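Local atomic coordinates of succinylglutamate desuccinylase/aspartoacylase (Shewanella frigidimarina, PDB entry 3LWU), a protein that binds zinc and is probably a hydrolase acting on ester bonds. Residues A[65-76]-A[267-278]. Sequence-based numbering, arbitrary orientation.
With ZN (zinc ion), chain C.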
ATOM      1  N   ALA A  65      -8.645  -3.273  11.062  1.00 16.01           N
ATOM      2  CA  ALA A  65      -7.748  -2.829  12.126  1.00 15.47           C
ATOM      3  C   ALA A  65      -8.435  -2.806  13.472  1.00 15.35           C
ATOM      4  O   ALA A  65      -7.795  -2.718  14.520  1.00 14.77           O
ATOM      5  CB  ALA A  65      -7.205  -1.372  11.810  1.00 15.50           C
ATOM      6  N   GLU A  66      -9.758  -2.849  13.444  1.00 16.26           N
ATOM      7  CA  GLU A  66     -10.561  -2.647  14.631  1.00 15.96           C
ATOM      8  C   GLU A  66     -10.811  -3.978  15.320  1.00 15.87           C
ATOM      9  O   GLU A  66     -11.932  -4.505  15.287  1.00 15.90           O
ATOM     10  CB  GLU A  66     -11.837  -1.913  14.232  1.00 15.01           C
ATOM     11  CG  GLU A  66     -11.535  -0.535  13.650  1.00 16.56           C
ATOM     12  CD  GLU A  66     -12.743   0.252  13.171  1.00 15.43           C
ATOM     13  OE1 GLU A  66     -13.872  -0.175  13.461  1.00 17.47           O
ATOM     14  OE2 GLU A  66     -12.561   1.291  12.435  1.00 15.89           O
ATOM     15  N   VAL A  67      -9.737  -4.517  15.919  1.00 15.85           N
ATOM     16  CA  VAL A  67      -9.722  -5.894  16.392  1.00 15.39           C
ATOM     17  C   VAL A  67     -10.298  -6.095  17.794  1.00 16.44           C
ATOM     18  O   VAL A  67     -10.634  -7.245  18.125  1.00 16.40           O
ATOM     19  CB  VAL A  67      -8.309  -6.571  16.277  1.00 15.57           C
ATOM     20  CG1 VAL A  67      -7.912  -6.741  14.786  1.00 13.08           C
ATOM     21  CG2 VAL A  67      -7.224  -5.805  17.083  1.00 13.30           C
ATOM     22  N   GLN A  68     -10.493  -5.021  18.590  1.00 16.65           N
ATOM     23  CA  GLN A  68     -10.911  -5.187  20.017  1.00 16.28           C
ATOM     24  C   GLN A  68     -12.263  -5.880  20.150  1.00 15.82           C
ATOM     25  O   GLN A  68     -12.478  -6.623  21.114  1.00 15.13           O
ATOM     26  CB  GLN A  68     -10.884  -3.849  20.782  1.00 16.57           C
ATOM     27  CG  GLN A  68     -11.390  -3.836  22.252  1.00 14.05           C
ATOM     28  CD  GLN A  68     -10.504  -4.558  23.253  1.00 15.53           C
ATOM     29  OE1 GLN A  68      -9.662  -5.435  22.907  1.00 17.36           O
ATOM     30  NE2 GLN A  68     -10.690  -4.210  24.521  1.00 13.64           N
ATOM     31  N   GLY A  69     -13.148  -5.675  19.177  1.00 15.36           N
ATOM     32  CA  GLY A  69     -14.452  -6.367  19.164  1.00 15.01           C
ATOM     33  C   GLY A  69     -14.394  -7.884  19.263  1.00 15.14           C
ATOM     34  O   GLY A  69     -15.326  -8.512  19.773  1.00 15.15           O
ATOM     35  N   ASN A  70     -13.318  -8.484  18.746  1.00 14.60           N
ATOM     36  CA  ASN A  70     -13.105  -9.909  18.892  1.00 14.45           C
ATOM     37  C   ASN A  70     -12.882 -10.320  20.355  1.00 15.18           C
ATOM     38  O   ASN A  70     -13.345 -11.384  20.763  1.00 15.86           O
ATOM     39  CB  ASN A  70     -11.912 -10.370  18.030  1.00 14.56           C
ATOM     40  CG  ASN A  70     -12.156 -10.096  16.563  1.00 15.62           C
ATOM     41  OD1 ASN A  70     -13.165 -10.580  16.008  1.00 14.58           O
ATOM     42  ND2 ASN A  70     -11.324  -9.206  15.954  1.00 11.24           N
ATOM     43  N   ALA A  71     -12.124  -9.513  21.104  1.00 13.49           N
ATOM     44  CA  ALA A  71     -11.901  -9.735  22.525  1.00 14.52           C
ATOM     45  C   ALA A  71     -13.236  -9.541  23.290  1.00 13.41           C
ATOM     46  O   ALA A  71     -13.526 -10.276  24.215  1.00 14.02           O
ATOM     47  CB  ALA A  71     -10.827  -8.775  23.068  1.00 13.43           C
ATOM     48  N   VAL A  72     -14.037  -8.579  22.876  1.00 13.60           N
ATOM     49  CA  VAL A  72     -15.372  -8.377  23.472  1.00 13.98           C
ATOM     50  C   VAL A  72     -16.284  -9.606  23.261  1.00 14.16           C
ATOM     51  O   VAL A  72     -16.917 -10.123  24.213  1.00 13.74           O
ATOM     52  CB  VAL A  72     -16.012  -7.072  22.995  1.00 13.88           C
ATOM     53  CG1 VAL A  72     -17.493  -6.904  23.537  1.00 11.98           C
ATOM     54  CG2 VAL A  72     -15.117  -5.910  23.425  1.00 12.83           C
ATOM     55  N   ILE A  73     -16.285 -10.122  22.049  1.00 14.31           N
ATOM     56  CA  ILE A  73     -17.042 -11.324  21.759  1.00 14.15           C
ATOM     57  C   ILE A  73     -16.532 -12.502  22.595  1.00 14.17           C
ATOM     58  O   ILE A  73     -17.327 -13.284  23.122  1.00 13.40           O
ATOM     59  CB  ILE A  73     -17.060 -11.615  20.248  1.00 13.53           C
ATOM     60  CG1 ILE A  73     -17.998 -10.598  19.590  1.00 15.82           C
ATOM     61  CG2 ILE A  73     -17.521 -13.032  19.967  1.00 11.83           C
ATOM     62  CD1 ILE A  73     -18.082 -10.607  18.062  1.00 11.07           C
ATOM     63  N   TYR A  74     -15.225 -12.635  22.712  1.00 13.81           N
ATOM     64  CA  TYR A  74     -14.648 -13.697  23.538  1.00 14.15           C
ATOM     65  C   TYR A  74     -15.121 -13.579  24.981  1.00 13.55           C
ATOM     66  O   TYR A  74     -15.537 -14.566  25.567  1.00 13.99           O
ATOM     67  CB  TYR A  74     -13.120 -13.684  23.466  1.00 14.30           C
ATOM     68  CG  TYR A  74     -12.464 -14.698  24.369  1.00 16.86           C
ATOM     69  CD1 TYR A  74     -12.272 -16.022  23.959  1.00 19.05           C
ATOM     70  CD2 TYR A  74     -12.057 -14.352  25.637  1.00 18.94           C
ATOM     71  CE1 TYR A  74     -11.705 -16.963  24.819  1.00 18.71           C
ATOM     72  CE2 TYR A  74     -11.502 -15.296  26.497  1.00 19.99           C
ATOM     73  CZ  TYR A  74     -11.325 -16.584  26.068  1.00 18.99           C
ATOM     74  OH  TYR A  74     -10.739 -17.468  26.908  1.00 20.07           O
ATOM     75  N   GLN A  75     -15.074 -12.379  25.558  1.00 13.58           N
ATOM     76  CA  GLN A  75     -15.492 -12.206  26.967  1.00 13.20           C
ATOM     77  C   GLN A  75     -16.973 -12.383  27.106  1.00 13.51           C
ATOM     78  O   GLN A  75     -17.444 -12.982  28.063  1.00 13.17           O
ATOM     79  CB  GLN A  75     -15.089 -10.843  27.526  1.00 12.77           C
ATOM     80  CG  GLN A  75     -13.571 -10.620  27.669  1.00 14.62           C
ATOM     81  CD  GLN A  75     -12.925 -11.498  28.736  1.00 16.07           C
ATOM     82  OE1 GLN A  75     -13.341 -12.639  28.959  1.00 16.06           O
ATOM     83  NE2 GLN A  75     -11.871 -10.983  29.367  1.00 15.92           N
ATOM     84  N   LEU A  76     -17.716 -11.919  26.103  1.00 14.51           N
ATOM     85  CA  LEU A  76     -19.167 -12.056  26.134  1.00 15.29           C
ATOM     86  C   LEU A  76     -19.570 -13.542  26.109  1.00 14.94           C
ATOM     87  O   LEU A  76     -20.360 -13.991  26.931  1.00 14.45           O
ATOM     88  CB  LEU A  76     -19.790 -11.275  24.997  1.00 15.82           C
ATOM     89  CG  LEU A  76     -21.312 -11.126  24.951  1.00 18.34           C
ATOM     90  CD1 LEU A  76     -21.868 -10.446  26.218  1.00 18.21           C
ATOM     91  CD2 LEU A  76     -21.679 -10.340  23.688  1.00 19.34           C
ATOM     92  N   GLU A 267      -6.055  -1.539  16.455  1.00 17.89           N
ATOM     93  CA  GLU A 267      -4.768  -2.212  16.569  1.00 18.30           C
ATOM     94  C   GLU A 267      -4.414  -2.569  17.988  1.00 18.68           C
ATOM     95  O   GLU A 267      -3.247  -2.473  18.395  1.00 17.67           O
ATOM     96  CB  GLU A 267      -3.645  -1.339  15.954  1.00 19.59           C
ATOM     97  CG  GLU A 267      -3.795  -1.215  14.435  1.00 20.95           C
ATOM     98  CD  GLU A 267      -3.570  -2.564  13.732  1.00 23.77           C
ATOM     99  OE1 GLU A 267      -3.607  -3.668  14.369  1.00 31.70           O
ATOM    100  OE2 GLU A 267      -3.266  -2.519  12.565  1.00 25.44           O
ATOM    101  N   ARG A 268      -5.432  -2.965  18.751  1.00 18.23           N
ATOM    102  CA  ARG A 268      -5.247  -3.223  20.162  1.00 18.41           C
ATOM    103  C   ARG A 268      -6.208  -4.316  20.615  1.00 17.62           C
ATOM    104  O   ARG A 268      -7.376  -4.300  20.241  1.00 18.23           O
ATOM    105  CB  ARG A 268      -5.538  -1.930  20.932  1.00 19.60           C
ATOM    106  CG  ARG A 268      -5.592  -2.055  22.452  1.00 21.39           C
ATOM    107  CD  ARG A 268      -6.278  -0.793  22.996  1.00 23.23           C
ATOM    108  NE  ARG A 268      -6.353  -0.735  24.448  1.00 22.52           N
ATOM    109  CZ  ARG A 268      -7.466  -0.798  25.177  1.00 25.71           C
ATOM    110  NH1 ARG A 268      -8.663  -0.965  24.623  1.00 22.71           N
ATOM    111  NH2 ARG A 268      -7.368  -0.700  26.494  1.00 27.59           N
ATOM    112  N   ILE A 269      -5.699  -5.224  21.440  1.00 17.41           N
ATOM    113  CA  ILE A 269      -6.471  -6.240  22.129  1.00 16.80           C
ATOM    114  C   ILE A 269      -6.164  -6.037  23.607  1.00 16.62           C
ATOM    115  O   ILE A 269      -5.003  -6.011  24.003  1.00 15.83           O
ATOM    116  CB  ILE A 269      -6.014  -7.641  21.723  1.00 16.74           C
ATOM    117  CG1 ILE A 269      -6.423  -7.957  20.284  1.00 17.85           C
ATOM    118  CG2 ILE A 269      -6.508  -8.674  22.688  1.00 18.31           C
ATOM    119  CD1 ILE A 269      -7.873  -8.002  19.996  1.00 13.92           C
ATOM    120  N   ASP A 270      -7.203  -5.854  24.417  1.00 16.76           N
ATOM    121  CA  ASP A 270      -7.067  -5.744  25.853  1.00 16.41           C
ATOM    122  C   ASP A 270      -8.245  -6.488  26.504  1.00 16.40           C
ATOM    123  O   ASP A 270      -9.394  -6.035  26.465  1.00 15.98           O
ATOM    124  CB  ASP A 270      -7.027  -4.272  26.267  1.00 16.38           C
ATOM    125  CG  ASP A 270      -6.769  -4.099  27.780  1.00 19.50           C
ATOM    126  OD1 ASP A 270      -7.383  -4.764  28.602  1.00 18.88           O
ATOM    127  OD2 ASP A 270      -5.893  -3.325  28.145  1.00 26.25           O
ATOM    128  N   LEU A 271      -7.949  -7.640  27.089  1.00 16.30           N
ATOM    129  CA  LEU A 271      -8.988  -8.546  27.531  1.00 16.53           C
ATOM    130  C   LEU A 271      -9.723  -7.969  28.742  1.00 16.29           C
ATOM    131  O   LEU A 271     -10.948  -8.110  28.844  1.00 15.50           O
ATOM    132  CB  LEU A 271      -8.407  -9.961  27.834  1.00 16.41           C
ATOM    133  CG  LEU A 271      -8.485 -10.954  26.661  1.00 18.77           C
ATOM    134  CD1 LEU A 271      -9.932 -11.268  26.236  1.00 17.65           C
ATOM    135  CD2 LEU A 271      -7.762 -10.443  25.451  1.00 20.81           C
ATOM    136  N   ALA A 272      -8.982  -7.300  29.627  1.00 16.38           N
ATOM    137  CA  ALA A 272      -9.583  -6.709  30.802  1.00 17.75           C
ATOM    138  C   ALA A 272     -10.558  -5.615  30.379  1.00 18.15           C
ATOM    139  O   ALA A 272     -11.665  -5.546  30.870  1.00 18.80           O
ATOM    140  CB  ALA A 272      -8.517  -6.181  31.798  1.00 17.22           C
ATOM    141  N   ASP A 273     -10.167  -4.787  29.437  1.00 18.40           N
ATOM    142  CA  ASP A 273     -11.035  -3.715  28.994  1.00 19.29           C
ATOM    143  C   ASP A 273     -12.242  -4.321  28.240  1.00 18.80           C
ATOM    144  O   ASP A 273     -13.379  -3.848  28.357  1.00 19.72           O
ATOM    145  CB  ASP A 273     -10.218  -2.773  28.109  1.00 20.33           C
ATOM    146  CG  ASP A 273     -10.809  -1.388  27.998  1.00 23.18           C
ATOM    147  OD1 ASP A 273     -11.559  -0.957  28.923  1.00 26.53           O
ATOM    148  OD2 ASP A 273     -10.490  -0.727  26.979  1.00 26.66           O
ATOM    149  N   ALA A 274     -12.012  -5.422  27.535  1.00 17.50           N
ATOM    150  CA  ALA A 274     -13.062  -6.081  26.785  1.00 16.59           C
ATOM    151  C   ALA A 274     -14.127  -6.677  27.706  1.00 15.81           C
ATOM    152  O   ALA A 274     -15.307  -6.698  27.364  1.00 15.79           O
ATOM    153  CB  ALA A 274     -12.466  -7.156  25.850  1.00 15.26           C
ATOM    154  N   LEU A 275     -13.715  -7.126  28.881  1.00 15.95           N
ATOM    155  CA  LEU A 275     -14.643  -7.660  29.862  1.00 16.14           C
ATOM    156  C   LEU A 275     -15.591  -6.541  30.354  1.00 16.20           C
ATOM    157  O   LEU A 275     -16.783  -6.753  30.452  1.00 15.37           O
ATOM    158  CB  LEU A 275     -13.914  -8.299  31.036  1.00 16.08           C
ATOM    159  CG  LEU A 275     -14.742  -8.905  32.185  1.00 17.67           C
ATOM    160  CD1 LEU A 275     -15.690 -10.023  31.673  1.00 15.70           C
ATOM    161  CD2 LEU A 275     -13.794  -9.475  33.322  1.00 16.61           C
ATOM    162  N   GLU A 276     -15.060  -5.351  30.633  1.00 16.38           N
ATOM    163  CA  GLU A 276     -15.887  -4.160  30.988  0.50 16.29           C
ATOM    164  C   GLU A 276     -16.962  -3.945  29.919  1.00 15.93           C
ATOM    165  O   GLU A 276     -18.127  -3.787  30.213  1.00 15.35           O
ATOM    166  CB  GLU A 276     -15.043  -2.868  31.095  0.50 16.27           C
ATOM    167  CG  GLU A 276     -14.174  -2.725  32.341  0.50 18.22           C
ATOM    168  CD  GLU A 276     -13.413  -1.378  32.435  0.50 21.07           C
ATOM    169  OE1 GLU A 276     -13.519  -0.518  31.540  0.50 21.98           O
ATOM    170  OE2 GLU A 276     -12.678  -1.185  33.422  0.50 24.72           O
ATOM    171  N   ASP A 277     -16.550  -3.961  28.644  1.00 15.60           N
ATOM    172  CA  ASP A 277     -17.468  -3.726  27.517  1.00 16.63           C
ATOM    173  C   ASP A 277     -18.522  -4.835  27.439  1.00 16.55           C
ATOM    174  O   ASP A 277     -19.715  -4.554  27.244  1.00 16.98           O
ATOM    175  CB  ASP A 277     -16.731  -3.661  26.151  1.00 16.68           C
ATOM    176  CG  ASP A 277     -15.604  -2.624  26.112  1.00 18.59           C
ATOM    177  OD1 ASP A 277     -15.756  -1.528  26.706  1.00 20.50           O
ATOM    178  OD2 ASP A 277     -14.569  -2.893  25.443  1.00 20.48           O
ATOM    179  N   ALA A 278     -18.078  -6.085  27.602  1.00 16.03           N
ATOM    180  CA  ALA A 278     -18.985  -7.221  27.608  1.00 16.05           C
ATOM    181  C   ALA A 278     -20.013  -7.138  28.731  1.00 15.81           C
ATOM    182  O   ALA A 278     -21.145  -7.450  28.521  1.00 16.11           O
ATOM    183  CB  ALA A 278     -18.235  -8.561  27.664  1.00 14.66           C
TER
HETATM  184 ZN    ZN C 374     -15.096   0.899  12.205  1.00 29.18          ZN
HETATM  185  O   HOH W   1      -8.584  -2.673  18.443  1.00 14.18           O
HETATM  186  O   HOH W   2     -12.279  -1.778  24.817  1.00 21.54           O
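The carboxamide of Gln68 pairs with both the N-H and the C=O of Asp270, OE1 taking the N-H and NE2 reaching Asp270 O at 3.0 Å, the latter acceptor close to the amide plane. Beside it, NH1 of the Arg268 guanidinium lies 3.8 Å from Gln68 NE2; one guanidinium face is covered by Asp270 CB, while Asp273 and a water sit at the edge in plane. NH1 and NH2 both hold Asp273 OD2, end-on. In this zinc-binding, M14-like catalytic domain, the contact packs the first turns of helix 68-80, just after the zinc ligand Glu66, against helix 271-287, N-capped by Asp270. Glu66 binds zinc through both carboxylate oxygens, OE1 at 2.1 Å, with His63 and His192 completing the protein ligands. The bend in Gln68 at chi2 (70°) turns its amide onto the extended residues ahead of the second helix, where NE2 also donates to a water that donates to Asp277 OD2 and, weakly, to Asp273 OD2; the other carboxylate oxygens of both aspartates pair with Lys199. An alanine here would remove both carboxamide hydrogen bonds and is likely to leave the Asp270 N-H without its acceptor and that strand-like lead-in less firmly tied to the metal-bearing segment. The axes of segments 68-76 and 271-278 cross at -64°, 8.0 Å apart at closest approach, and interlock knobs-into-holes: Ala274 sits among Gln68, Ala71, Val72 and Gln75, its CB 3.6 Å from Ala71 CB. Leu271 CD1 meets Tyr74 CD2 at 3.8 Å. Gln75 NE2 donates almost straight to Leu271 O at 3.1 Å, from above the carbonyl plane, with Leu275 N on the opposite face.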